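Local coordinates for protein CBIX (Paracoccus pantotrophus, PDB 4CCS) that probably inserts ferrous iron into sirohydrochlorin as the terminal chelatase of siroheme biosynthesis in this denitrifying bacterium, at residues V34-V39 against S222-L227; E56-P61 against K85-P90; R121-A126 against D166-L171; E137-I142 against A153-I158. All blocks are in the same frame, centred on the assembly; numbering follows the deposited sequence. Where two conformers were deposited one is given.

Interaction 1: V34-V39 against S222-L227; sequences VPQACV and SIKAAL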
loop_
_atom_site.group_PDB
_atom_site.type_symbol
_atom_site.label_atom_id
_atom_site.label_comp_id
_atom_site.label_asym_id
_atom_site.label_seq_id
_atom_site.Cartn_x
_atom_site.Cartn_y
_atom_site.Cartn_z
ATOM N N VAL A 34 17.696 -8.523 -3.803
ATOM C CA VAL A 34 17.453 -9.953 -3.535
ATOM C C VAL A 34 18.208 -10.788 -4.612
ATOM O O VAL A 34 17.550 -11.408 -5.451
ATOM C CB VAL A 34 15.944 -10.349 -3.476
ATOM C CG1 VAL A 34 15.744 -11.714 -2.817
ATOM C CG2 VAL A 34 15.103 -9.298 -2.782
ATOM N N PRO A 35 19.576 -10.812 -4.596
ATOM C CA PRO A 35 20.330 -11.551 -5.623
ATOM C C PRO A 35 20.031 -13.052 -5.723
ATOM O O PRO A 35 20.149 -13.612 -6.810
ATOM C CB PRO A 35 21.798 -11.281 -5.259
ATOM C CG PRO A 35 21.774 -10.040 -4.448
ATOM C CD PRO A 35 20.505 -10.147 -3.655
ATOM N N GLN A 36 19.606 -13.691 -4.619
ATOM C CA GLN A 36 19.281 -15.120 -4.585
ATOM C C GLN A 36 17.936 -15.470 -5.273
ATOM O O GLN A 36 17.570 -16.644 -5.347
ATOM C CB GLN A 36 19.340 -15.670 -3.142
ATOM C CG GLN A 36 18.349 -15.025 -2.161
ATOM C CD GLN A 36 18.905 -13.834 -1.399
ATOM O OE1 GLN A 36 19.290 -12.810 -1.976
ATOM N NE2 GLN A 36 18.888 -13.907 -0.072
ATOM N N ALA A 37 17.218 -14.463 -5.785
ATOM C CA ALA A 37 15.930 -14.677 -6.443
ATOM C C ALA A 37 15.783 -13.939 -7.778
ATOM O O ALA A 37 16.485 -12.959 -8.021
ATOM C CB ALA A 37 14.803 -14.256 -5.499
ATOM N N CYS A 38 14.846 -14.420 -8.624
ATOM C CA CYS A 38 14.479 -13.827 -9.913
ATOM C C CYS A 38 13.155 -13.103 -9.643
ATOM O O CYS A 38 12.131 -13.776 -9.515
ATOM C CB CYS A 38 14.302 -14.914 -10.971
ATOM S SG CYS A 38 15.758 -15.964 -11.215
ATOM N N VAL A 39 13.183 -11.782 -9.504
ATOM C CA VAL A 39 12.020 -10.950 -9.165
ATOM C C VAL A 39 11.397 -10.289 -10.380
ATOM O O VAL A 39 12.078 -9.573 -11.107
ATOM C CB VAL A 39 12.396 -9.890 -8.087
ATOM C CG1 VAL A 39 11.150 -9.162 -7.556
ATOM C CG2 VAL A 39 13.180 -10.526 -6.935
ATOM N N SER A 222 11.235 -8.627 3.171
ATOM C CA SER A 222 10.141 -9.573 3.336
ATOM C C SER A 222 10.323 -10.834 2.472
ATOM O O SER A 222 9.965 -11.919 2.920
ATOM C CB SER A 222 8.797 -8.896 3.084
ATOM O OG SER A 222 8.563 -7.990 4.149
ATOM N N ILE A 223 10.899 -10.693 1.258
ATOM C CA ILE A 223 11.199 -11.821 0.363
ATOM C C ILE A 223 12.337 -12.674 0.996
ATOM O O ILE A 223 12.173 -13.887 1.163
ATOM C CB ILE A 223 11.574 -11.351 -1.078
ATOM C CG1 ILE A 223 10.358 -10.694 -1.804
ATOM C CG2 ILE A 223 12.126 -12.527 -1.903
ATOM C CD1 ILE A 223 10.752 -9.823 -3.004
ATOM N N LYS A 224 13.470 -12.025 1.334
ATOM C CA LYS A 224 14.659 -12.635 1.960
ATOM C C LYS A 224 14.296 -13.456 3.204
ATOM O O LYS A 224 14.817 -14.556 3.376
ATOM C CB LYS A 224 15.697 -11.565 2.322
ATOM C CG LYS A 224 16.530 -11.076 1.142
ATOM C CD LYS A 224 17.717 -10.223 1.585
ATOM C CE LYS A 224 17.432 -8.741 1.572
ATOM N NZ LYS A 224 18.645 -7.943 1.891
ATOM N N ALA A 225 13.364 -12.941 4.037
ATOM C CA ALA A 225 12.875 -13.595 5.254
ATOM C C ALA A 225 12.066 -14.862 4.958
ATOM O O ALA A 225 12.016 -15.761 5.802
ATOM C CB ALA A 225 12.033 -12.620 6.071
ATOM N N ALA A 226 11.420 -14.928 3.778
ATOM C CA ALA A 226 10.605 -16.081 3.377
ATOM C C ALA A 226 11.396 -17.166 2.621
ATOM O O ALA A 226 10.864 -18.252 2.375
ATOM C CB ALA A 226 9.415 -15.620 2.562
ATOM N N LEU A 227 12.659 -16.877 2.265
ATOM C CA LEU A 227 13.535 -17.828 1.568
ATOM C C LEU A 227 14.319 -18.684 2.576
ATOM O O LEU A 227 14.513 -18.268 3.721
ATOM C CB LEU A 227 14.522 -17.097 0.633
ATOM C CG LEU A 227 13.937 -16.256 -0.507
ATOM C CD1 LEU A 227 14.922 -15.211 -0.951
ATOM C CD2 LEU A 227 13.504 -17.115 -1.691
#

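Interaction 2: E56-P61 against K85-P90; sequences ETLIYP and KARILP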
loop_
_atom_site.group_PDB
_atom_site.type_symbol
_atom_site.label_atom_id
_atom_site.label_comp_id
_atom_site.label_asym_id
_atom_site.label_seq_id
_atom_site.Cartn_x
_atom_site.Cartn_y
_atom_site.Cartn_z
ATOM N N GLU A 56 6.881 -23.469 -7.313
ATOM C CA GLU A 56 7.996 -23.008 -6.478
ATOM C C GLU A 56 8.154 -21.474 -6.478
ATOM O O GLU A 56 9.180 -20.960 -6.025
ATOM C CB GLU A 56 9.307 -23.729 -6.855
ATOM C CG GLU A 56 9.434 -25.119 -6.242
ATOM C CD GLU A 56 9.987 -25.164 -4.827
ATOM O OE1 GLU A 56 9.272 -24.745 -3.887
ATOM O OE2 GLU A 56 11.137 -25.633 -4.657
ATOM N N THR A 57 7.135 -20.743 -6.963
ATOM C CA THR A 57 7.170 -19.272 -7.005
ATOM C C THR A 57 6.598 -18.691 -5.705
ATOM O O THR A 57 5.614 -19.218 -5.179
ATOM C CB THR A 57 6.426 -18.729 -8.264
ATOM O OG1 THR A 57 6.976 -19.317 -9.446
ATOM C CG2 THR A 57 6.492 -17.204 -8.397
ATOM N N LEU A 58 7.216 -17.608 -5.198
ATOM C CA LEU A 58 6.713 -16.871 -4.037
ATOM C C LEU A 58 5.952 -15.648 -4.580
ATOM O O LEU A 58 6.423 -14.998 -5.506
ATOM C CB LEU A 58 7.846 -16.395 -3.102
ATOM C CG LEU A 58 8.793 -17.443 -2.475
ATOM C CD1 LEU A 58 9.639 -16.797 -1.398
ATOM C CD2 LEU A 58 8.031 -18.597 -1.859
ATOM N N ILE A 59 4.784 -15.350 -4.015
ATOM C CA ILE A 59 3.961 -14.210 -4.425
ATOM C C ILE A 59 3.987 -13.131 -3.344
ATOM O O ILE A 59 3.584 -13.408 -2.210
ATOM C CB ILE A 59 2.494 -14.663 -4.749
ATOM C CG1 ILE A 59 2.427 -15.853 -5.773
ATOM C CG2 ILE A 59 1.617 -13.483 -5.191
ATOM C CD1 ILE A 59 3.120 -15.643 -7.210
ATOM N N TYR A 60 4.454 -11.909 -3.682
ATOM C CA TYR A 60 4.388 -10.782 -2.744
ATOM C C TYR A 60 3.196 -9.912 -3.208
ATOM O O TYR A 60 3.317 -9.192 -4.201
ATOM C CB TYR A 60 5.686 -9.960 -2.671
ATOM C CG TYR A 60 5.633 -8.850 -1.635
ATOM C CD1 TYR A 60 5.154 -7.582 -1.962
ATOM C CD2 TYR A 60 6.061 -9.068 -0.326
ATOM C CE1 TYR A 60 5.088 -6.564 -1.010
ATOM C CE2 TYR A 60 6.011 -8.053 0.631
ATOM C CZ TYR A 60 5.510 -6.805 0.287
ATOM O OH TYR A 60 5.483 -5.794 1.219
ATOM N N PRO A 61 2.051 -10.009 -2.520
ATOM C CA PRO A 61 0.875 -9.232 -2.926
ATOM C C PRO A 61 0.905 -7.788 -2.414
ATOM O O PRO A 61 1.058 -7.551 -1.211
ATOM C CB PRO A 61 -0.302 -10.030 -2.357
ATOM C CG PRO A 61 0.268 -10.848 -1.222
ATOM C CD PRO A 61 1.777 -10.829 -1.315
ATOM N N LYS A 85 0.488 -24.786 -5.696
ATOM C CA LYS A 85 1.374 -24.792 -4.532
ATOM C C LYS A 85 2.230 -23.521 -4.391
ATOM O O LYS A 85 3.116 -23.490 -3.531
ATOM C CB LYS A 85 2.246 -26.060 -4.511
ATOM C CG LYS A 85 1.511 -27.286 -3.978
ATOM C CD LYS A 85 2.360 -28.550 -4.068
ATOM C CE LYS A 85 1.635 -29.771 -3.548
ATOM N NZ LYS A 85 0.516 -30.191 -4.439
ATOM N N ALA A 86 1.958 -22.470 -5.206
ATOM C CA ALA A 86 2.682 -21.199 -5.121
ATOM C C ALA A 86 2.368 -20.523 -3.777
ATOM O O ALA A 86 1.201 -20.365 -3.410
ATOM C CB ALA A 86 2.317 -20.288 -6.286
ATOM N N ARG A 87 3.424 -20.200 -3.027
ATOM C CA ARG A 87 3.343 -19.607 -1.700
ATOM C C ARG A 87 3.039 -18.108 -1.756
ATOM O O ARG A 87 3.752 -17.358 -2.416
ATOM C CB ARG A 87 4.647 -19.880 -0.938
ATOM C CG ARG A 87 4.639 -19.469 0.530
ATOM C CD ARG A 87 5.973 -19.795 1.174
ATOM N NE ARG A 87 6.135 -19.127 2.464
ATOM C CZ ARG A 87 7.288 -19.036 3.120
ATOM N NH1 ARG A 87 8.393 -19.568 2.611
ATOM N NH2 ARG A 87 7.346 -18.406 4.285
ATOM N N ILE A 88 1.996 -17.681 -1.031
ATOM C CA ILE A 88 1.602 -16.270 -0.948
ATOM C C ILE A 88 2.146 -15.674 0.353
ATOM O O ILE A 88 1.774 -16.104 1.447
ATOM C CB ILE A 88 0.067 -16.071 -1.107
ATOM C CG1 ILE A 88 -0.440 -16.674 -2.443
ATOM C CG2 ILE A 88 -0.296 -14.578 -0.994
ATOM C CD1 ILE A 88 -1.925 -16.975 -2.488
ATOM N N LEU A 89 3.021 -14.687 0.226
ATOM C CA LEU A 89 3.631 -14.010 1.365
ATOM C C LEU A 89 2.635 -13.034 2.033
ATOM O O LEU A 89 1.594 -12.740 1.421
ATOM C CB LEU A 89 4.906 -13.253 0.925
ATOM C CG LEU A 89 5.992 -14.039 0.172
ATOM C CD1 LEU A 89 7.222 -13.195 -0.024
ATOM C CD2 LEU A 89 6.323 -15.368 0.860
ATOM N N PRO A 90 2.945 -12.524 3.270
ATOM C CA PRO A 90 2.087 -11.513 3.895
ATOM C C PRO A 90 2.042 -10.274 2.985
ATOM O O PRO A 90 3.055 -9.930 2.365
ATOM C CB PRO A 90 2.807 -11.207 5.210
ATOM C CG PRO A 90 3.420 -12.503 5.579
ATOM C CD PRO A 90 3.845 -13.138 4.282
#

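Interaction 3: R121-A126 against D166-L171; sequences RLLVAA and DAARDL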
loop_
_atom_site.group_PDB
_atom_site.type_symbol
_atom_site.label_atom_id
_atom_site.label_comp_id
_atom_site.label_asym_id
_atom_site.label_seq_id
_atom_site.Cartn_x
_atom_site.Cartn_y
_atom_site.Cartn_z
ATOM N N ARG A 121 -1.123 17.697 13.213
ATOM C CA ARG A 121 -2.246 16.768 13.214
ATOM C C ARG A 121 -2.056 15.812 12.020
ATOM O O ARG A 121 -1.756 16.272 10.915
ATOM C CB ARG A 121 -3.554 17.579 13.098
ATOM C CG ARG A 121 -4.837 16.791 13.026
ATOM C CD ARG A 121 -5.190 16.093 14.332
ATOM N NE ARG A 121 -6.605 15.723 14.393
ATOM C CZ ARG A 121 -7.133 14.680 13.762
ATOM N NH1 ARG A 121 -6.372 13.905 12.990
ATOM N NH2 ARG A 121 -8.432 14.429 13.857
ATOM N N LEU A 122 -2.249 14.498 12.243
ATOM C CA LEU A 122 -2.067 13.493 11.195
ATOM C C LEU A 122 -3.344 12.836 10.731
ATOM O O LEU A 122 -4.196 12.496 11.547
ATOM C CB LEU A 122 -1.057 12.416 11.639
ATOM C CG LEU A 122 0.314 12.944 12.081
ATOM C CD1 LEU A 122 1.209 11.801 12.499
ATOM C CD2 LEU A 122 0.965 13.797 10.982
ATOM N N LEU A 123 -3.472 12.652 9.408
ATOM C CA LEU A 123 -4.613 11.967 8.799
ATOM C C LEU A 123 -4.129 10.848 7.869
ATOM O O LEU A 123 -3.442 11.105 6.877
ATOM C CB LEU A 123 -5.532 12.947 8.056
ATOM C CG LEU A 123 -6.789 12.360 7.402
ATOM C CD1 LEU A 123 -7.808 11.869 8.460
ATOM C CD2 LEU A 123 -7.424 13.385 6.487
ATOM N N VAL A 124 -4.489 9.615 8.205
ATOM C CA VAL A 124 -4.137 8.448 7.400
ATOM C C VAL A 124 -5.368 8.213 6.509
ATOM O O VAL A 124 -6.452 7.919 7.030
ATOM C CB VAL A 124 -3.800 7.217 8.287
ATOM C CG1 VAL A 124 -3.654 5.947 7.446
ATOM C CG2 VAL A 124 -2.546 7.468 9.131
ATOM N N ALA A 125 -5.217 8.414 5.188
ATOM C CA ALA A 125 -6.326 8.217 4.240
ATOM C C ALA A 125 -6.175 6.874 3.547
ATOM O O ALA A 125 -5.118 6.584 3.008
ATOM C CB ALA A 125 -6.349 9.348 3.216
ATOM N N ALA A 126 -7.214 6.031 3.575
ATOM C CA ALA A 126 -7.113 4.707 2.981
ATOM C C ALA A 126 -8.417 4.292 2.305
ATOM O O ALA A 126 -9.465 4.893 2.557
ATOM C CB ALA A 126 -6.715 3.689 4.056
ATOM N N ASP A 166 -15.480 13.681 5.747
ATOM C CA ASP A 166 -15.832 14.037 7.123
ATOM C C ASP A 166 -14.589 14.114 8.025
ATOM O O ASP A 166 -14.451 15.063 8.795
ATOM C CB ASP A 166 -16.829 13.016 7.699
ATOM C CG ASP A 166 -18.190 13.058 7.025
ATOM O OD1 ASP A 166 -18.638 14.166 6.659
ATOM O OD2 ASP A 166 -18.795 11.983 6.849
ATOM N N ALA A 167 -13.711 13.098 7.937
ATOM C CA ALA A 167 -12.493 12.954 8.746
ATOM C C ALA A 167 -11.478 14.076 8.538
ATOM O O ALA A 167 -10.788 14.456 9.493
ATOM C CB ALA A 167 -11.846 11.601 8.475
ATOM N N ALA A 168 -11.403 14.622 7.308
ATOM C CA ALA A 168 -10.485 15.715 6.992
ATOM C C ALA A 168 -11.073 17.098 7.276
ATOM O O ALA A 168 -10.362 18.084 7.137
ATOM C CB ALA A 168 -10.052 15.629 5.530
ATOM N N ARG A 169 -12.352 17.182 7.652
ATOM C CA ARG A 169 -13.016 18.465 7.916
ATOM C C ARG A 169 -12.636 19.014 9.311
ATOM O O ARG A 169 -12.356 18.239 10.221
ATOM C CB ARG A 169 -14.552 18.326 7.740
ATOM C CG ARG A 169 -15.310 19.665 7.700
ATOM C CD ARG A 169 -16.768 19.504 7.326
ATOM N NE ARG A 169 -16.940 19.379 5.878
ATOM C CZ ARG A 169 -17.366 18.280 5.264
ATOM N NH1 ARG A 169 -17.693 17.202 5.966
ATOM N NH2 ARG A 169 -17.482 18.255 3.943
ATOM N N ASP A 170 -12.575 20.351 9.446
ATOM C CA ASP A 170 -12.266 21.078 10.688
ATOM C C ASP A 170 -10.895 20.713 11.315
ATOM O O ASP A 170 -10.745 20.720 12.540
ATOM C CB ASP A 170 -13.420 20.933 11.712
ATOM C CG ASP A 170 -14.753 21.391 11.163
ATOM O OD1 ASP A 170 -14.812 22.507 10.607
ATOM O OD2 ASP A 170 -15.729 20.614 11.251
ATOM N N LEU A 171 -9.886 20.448 10.470
ATOM C CA LEU A 171 -8.526 20.192 10.945
ATOM C C LEU A 171 -7.741 21.499 10.790
ATOM O O LEU A 171 -8.150 22.332 9.976
ATOM C CB LEU A 171 -7.839 19.042 10.168
ATOM C CG LEU A 171 -8.457 17.638 10.309
ATOM C CD1 LEU A 171 -7.656 16.607 9.518
ATOM C CD2 LEU A 171 -8.521 17.197 11.759
HETATM O O HOH W 1 -10.330 12.893 11.638
#

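Interaction 4: E137-I142 against A153-I158; sequences EAARRI and ATCGFI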
loop_
_atom_site.group_PDB
_atom_site.type_symbol
_atom_site.label_atom_id
_atom_site.label_comp_id
_atom_site.label_asym_id
_atom_site.label_seq_id
_atom_site.Cartn_x
_atom_site.Cartn_y
_atom_site.Cartn_z
ATOM N N GLU A 137 -8.999 -1.795 10.321
ATOM C CA GLU A 137 -8.270 -2.112 11.565
ATOM C C GLU A 137 -6.768 -1.873 11.334
ATOM O O GLU A 137 -6.110 -1.283 12.188
ATOM C CB GLU A 137 -8.515 -3.562 12.035
ATOM C CG GLU A 137 -9.906 -3.813 12.593
ATOM C CD GLU A 137 -10.227 -3.151 13.920
ATOM O OE1 GLU A 137 -9.840 -3.710 14.972
ATOM O OE2 GLU A 137 -10.899 -2.094 13.910
ATOM N N ALA A 138 -6.259 -2.267 10.147
ATOM C CA ALA A 138 -4.853 -2.063 9.781
ATOM C C ALA A 138 -4.493 -0.570 9.682
ATOM O O ALA A 138 -3.415 -0.186 10.132
ATOM C CB ALA A 138 -4.534 -2.785 8.480
ATOM N N ALA A 139 -5.391 0.276 9.106
ATOM C CA ALA A 139 -5.130 1.716 9.010
ATOM C C ALA A 139 -5.169 2.359 10.388
ATOM O O ALA A 139 -4.353 3.240 10.663
ATOM C CB ALA A 139 -6.121 2.388 8.064
ATOM N N ARG A 140 -6.082 1.897 11.281
ATOM C CA ARG A 140 -6.130 2.439 12.654
ATOM C C ARG A 140 -4.895 2.061 13.430
ATOM O O ARG A 140 -4.421 2.868 14.225
ATOM C CB ARG A 140 -7.402 2.026 13.407
ATOM C CG ARG A 140 -8.572 2.971 13.114
ATOM C CD ARG A 140 -9.823 2.600 13.906
ATOM N NE ARG A 140 -10.369 1.318 13.467
ATOM C CZ ARG A 140 -11.263 1.169 12.497
ATOM N NH1 ARG A 140 -11.735 2.229 11.849
ATOM N NH2 ARG A 140 -11.675 -0.041 12.150
ATOM N N ARG A 141 -4.346 0.844 13.179
ATOM C CA ARG A 141 -3.095 0.408 13.829
ATOM C C ARG A 141 -1.960 1.355 13.409
ATOM O O ARG A 141 -1.136 1.735 14.251
ATOM C CB ARG A 141 -2.734 -1.031 13.427
ATOM C CG ARG A 141 -3.403 -2.091 14.283
ATOM C CD ARG A 141 -2.761 -3.466 14.120
ATOM N NE ARG A 141 -2.906 -4.036 12.773
ATOM C CZ ARG A 141 -3.985 -4.676 12.331
ATOM N NH1 ARG A 141 -5.054 -4.811 13.107
ATOM N NH2 ARG A 141 -4.010 -5.173 11.103
ATOM N N ILE A 142 -1.926 1.747 12.105
ATOM C CA ILE A 142 -0.925 2.703 11.602
ATOM C C ILE A 142 -1.087 4.058 12.337
ATOM O O ILE A 142 -0.122 4.555 12.924
ATOM C CB ILE A 142 -0.946 2.864 10.040
ATOM C CG1 ILE A 142 -0.592 1.539 9.283
ATOM C CG2 ILE A 142 -0.052 4.045 9.579
ATOM C CD1 ILE A 142 0.856 0.995 9.425
ATOM N N ALA A 153 -3.577 11.526 15.635
ATOM C CA ALA A 153 -3.637 10.821 14.356
ATOM C C ALA A 153 -4.961 10.110 14.220
ATOM O O ALA A 153 -5.384 9.393 15.122
ATOM C CB ALA A 153 -2.480 9.839 14.212
ATOM N N THR A 154 -5.652 10.344 13.101
ATOM C CA THR A 154 -6.942 9.712 12.825
ATOM C C THR A 154 -6.932 9.170 11.403
ATOM O O THR A 154 -5.978 9.423 10.655
ATOM C CB THR A 154 -8.099 10.690 13.024
ATOM O OG1 THR A 154 -7.907 11.794 12.142
ATOM C CG2 THR A 154 -8.271 11.142 14.487
ATOM N N CYS A 155 -7.970 8.407 11.055
ATOM C CA CYS A 155 -8.142 7.788 9.745
ATOM C C CYS A 155 -9.361 8.355 9.052
ATOM O O CYS A 155 -10.313 8.778 9.708
ATOM C CB CYS A 155 -8.280 6.275 9.876
ATOM S SG CYS A 155 -6.818 5.443 10.541
ATOM N N GLY A 156 -9.361 8.253 7.715
ATOM C CA GLY A 156 -10.470 8.609 6.846
ATOM C C GLY A 156 -10.462 7.568 5.749
ATOM O O GLY A 156 -9.389 7.215 5.250
ATOM N N PHE A 157 -11.643 7.079 5.361
ATOM C CA PHE A 157 -11.760 6.051 4.349
ATOM C C PHE A 157 -12.629 6.450 3.153
ATOM O O PHE A 157 -13.403 7.419 3.209
ATOM C CB PHE A 157 -12.271 4.734 4.973
ATOM C CG PHE A 157 -11.421 4.262 6.131
ATOM C CD1 PHE A 157 -10.246 3.549 5.909
ATOM C CD2 PHE A 157 -11.772 4.564 7.440
ATOM C CE1 PHE A 157 -9.455 3.127 6.975
ATOM C CE2 PHE A 157 -10.975 4.138 8.510
ATOM C CZ PHE A 157 -9.816 3.432 8.270
ATOM N N ILE A 158 -12.496 5.684 2.069
ATOM C CA ILE A 158 -13.300 5.911 0.860
ATOM C C ILE A 158 -14.555 5.013 0.914
ATOM O O ILE A 158 -15.646 5.482 0.593
ATOM C CB ILE A 158 -12.433 5.690 -0.419
ATOM C CG1 ILE A 158 -11.471 6.880 -0.633
ATOM C CG2 ILE A 158 -13.302 5.499 -1.688
ATOM C CD1 ILE A 158 -10.117 6.684 -0.181
#

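Interaction 1: V34-V39 against S222-L227
Val34 meets Ile223 and Leu227 where the turn before strand 38-43 packs on the end of helix 215-226. The tight part is aliphatic. Val34 CG1 lies 3.8 Å from Ile223 CG2 and 4.0 Å from Leu227 CD1. This branch lies anti to the backbone N (chi1 -164°), which carries it to the helix. Ile223 also presents its CG2 branch, and the two side chains cross obliquely. Both residues are buried, and beyond them Ile223 reaches Val5 and Ile7 of strand 4-9.

The outer side is looser and more polar. Gln36 sits in a type I turn that runs from Val34 to Ala37 and is closed by Ala37 N to Val34 O at 3.1 Å. Gln36 CG comes within 3.6 Å of Leu227 CD1. The Gln36 chain then bends at CG, and the amide swings across the Lys224 side chain at about a right angle. Gln36 NE2 is 3.9 Å from Lys224 CG, which is contact with a methylene and not with the charge. The ammonium of Lys224 turns elsewhere and forms a salt bridge with Glu221 of the same helix.

The contact therefore depends on methyl and methylene groups. Its polar groups lie at the margin, toward solvent. Cohesion between turn and helix here is mainly hydrophobic, with Leu227 serving both the buried valine and the exposed glutamine.

Interaction 2: E56-P61 against K85-P90
Leu58 pairs with Arg87, and Ile59 with Ile88, as neighbouring parallel strands of one sheet. Arg87 O accepts from Ile59 N at 2.8 Å, and Ile59 O accepts from Leu89 N at 2.8 Å. The bond from Arg87 N to Thr57 O is weak, at 3.2 Å and 131°.

Leu89 can be followed outward. Leu89 CB and CG each lie 3.4 Å from Ile59 O, beside the bond that the leucine N makes to that oxygen. CG stands anti to the carbonyl carbon (chi1 -54°), which leaves it beside its own backbone N and close to that same oxygen. The two methyls then part. Leu89 CD1 reaches the edge of the Tyr60 ring, near its plane, 4.3 Å from CD2 of that tyrosine. Leu89 CD2 goes instead to Leu58 CD1.

Leu58 and Arg87 lie side by side and point the same way, with Leu58 CD2 3.7 Å from Arg87 CB. The sheet face bearing Ile59 and Ile88 is aliphatic. There Pro61 CG packs on Ile88 CG2 at 3.8 Å.

The pairing closes the beta-alpha-beta unit made by strand 57-61, helix 68-80 and strand 87-88. Helix 68-80 covers Ile59 and Ile88 through Leu78, while helix 215-226 lies against Tyr60 and Leu89. The Tyr60 hydroxyl bonds to Asp95. Strand 57-61 continues the sheet toward strand 4-9.

Interaction 3: R121-A126 against D166-L171
In the crossover from strand 152-157 to strand 175-179, helix 164-167 and the loop after it pass over the intervening strand 121-126. Arg121 and Leu123 point from that strand at Ala167, Ala168 and Leu171.

Leu123 spreads its two methyls over the turning backbone. Leu123 CD1 lies 4.0 Å from Ala167 CB. Leu123 CD2 lies 3.6 Å from Ala168 CB and, more loosely, 4.4 Å from Leu171 CD1. With CG anti to the backbone N (chi1 -178°) and chi2 at 68°, one methyl is placed at Ala167 and the other at Ala168.

Arg121 meets the loop differently. Its chain bends at CG (chi2 69°), and the guanidinium lies with one face against a methyl. Leu171 CD2 sits over that face, offset toward the rim, 3.5 Å from Arg121 NH2. The two side chains cross at about a right angle. A water links the same arginine to the loop: it accepts from Arg121 NH2 at 3.3 Å and donates to Ala167 O at 2.7 Å. Arg121 NH1 is held by Thr154 of the adjacent strand.

The guanidinium is polar at its N-H groups and in apolar contact over one face. Among its polar partners are the Thr154 hydroxyl and the water. These partners probably restrict its rotation. The water also gives the carbonyl of Ala167 a partner, while Leu123 makes the apolar part of the seam.

Interaction 4: E137-I142 against A153-I158
The ring of Phe157 meets Ala139 at its edge. The methyl, Ala139 CB, lies near the ring plane, 3.6 Å from CE1 and 3.8 Å from CZ of Phe157. Arg140 approaches the same ring obliquely, with NH1 3.9 Å from Phe157 CE2. The two planes are 69° apart, so the guanidinium is not stacked on the ring. At the guanidinium's own edge lies the carboxylate of Glu137. Arg140 NH2 donates to Glu137 OE2 at 2.8 Å, close to the guanidinium plane. That oxygen receives the bond on its anti lone pair.

Cys155 fills the place beside the phenylalanine. Its SG is anti to the carbonyl carbon (chi1 -64°) and comes up under the helix backbone, where Cys155 SG lies 3.3 Å from Ala139 O. Cys155 SG also lies 4.0 Å from both Ala139 CB and Arg140 CG. The Ala139 methyl touches both sulfur and ring. The bond to Glu137, with a weak one to Ser136, is consistent with the guanidinium being held beside the ring.

The axes of helix segment 137-142 and strand segment 153-157 approach to 7.9 Å and run roughly antiparallel, 153° apart. Helix 134-146, strand 152-157 and strand 121-126 form a beta-alpha-beta unit. Ala143 extends the packing on Cys155, Ser136 and Pro162 also touch Phe157, and Ala126 meets the ring from the neighbouring strand.

In the fold
The four contacts fall into two groups, one group on each of two parallel sheets with the same strand order. Interactions 1 and 2 are 11 Å apart between centres and touch: Ala226 CB packs on Leu89 CD2 at 3.5 Å, and Leu227 meets Leu58. The centres of interactions 3 and 4 are 10 Å apart, and their strands 121-126 and 152-157 are neighbours. Ala167 CB packs on Gly156 CA at 3.7 Å. Between the groups, interactions 1 and 3 are about 37 Å apart between centres. Helix 215-226, near the C-terminus, returns to the first sheet. In related chelatases the active site lies in the cleft between two such domains.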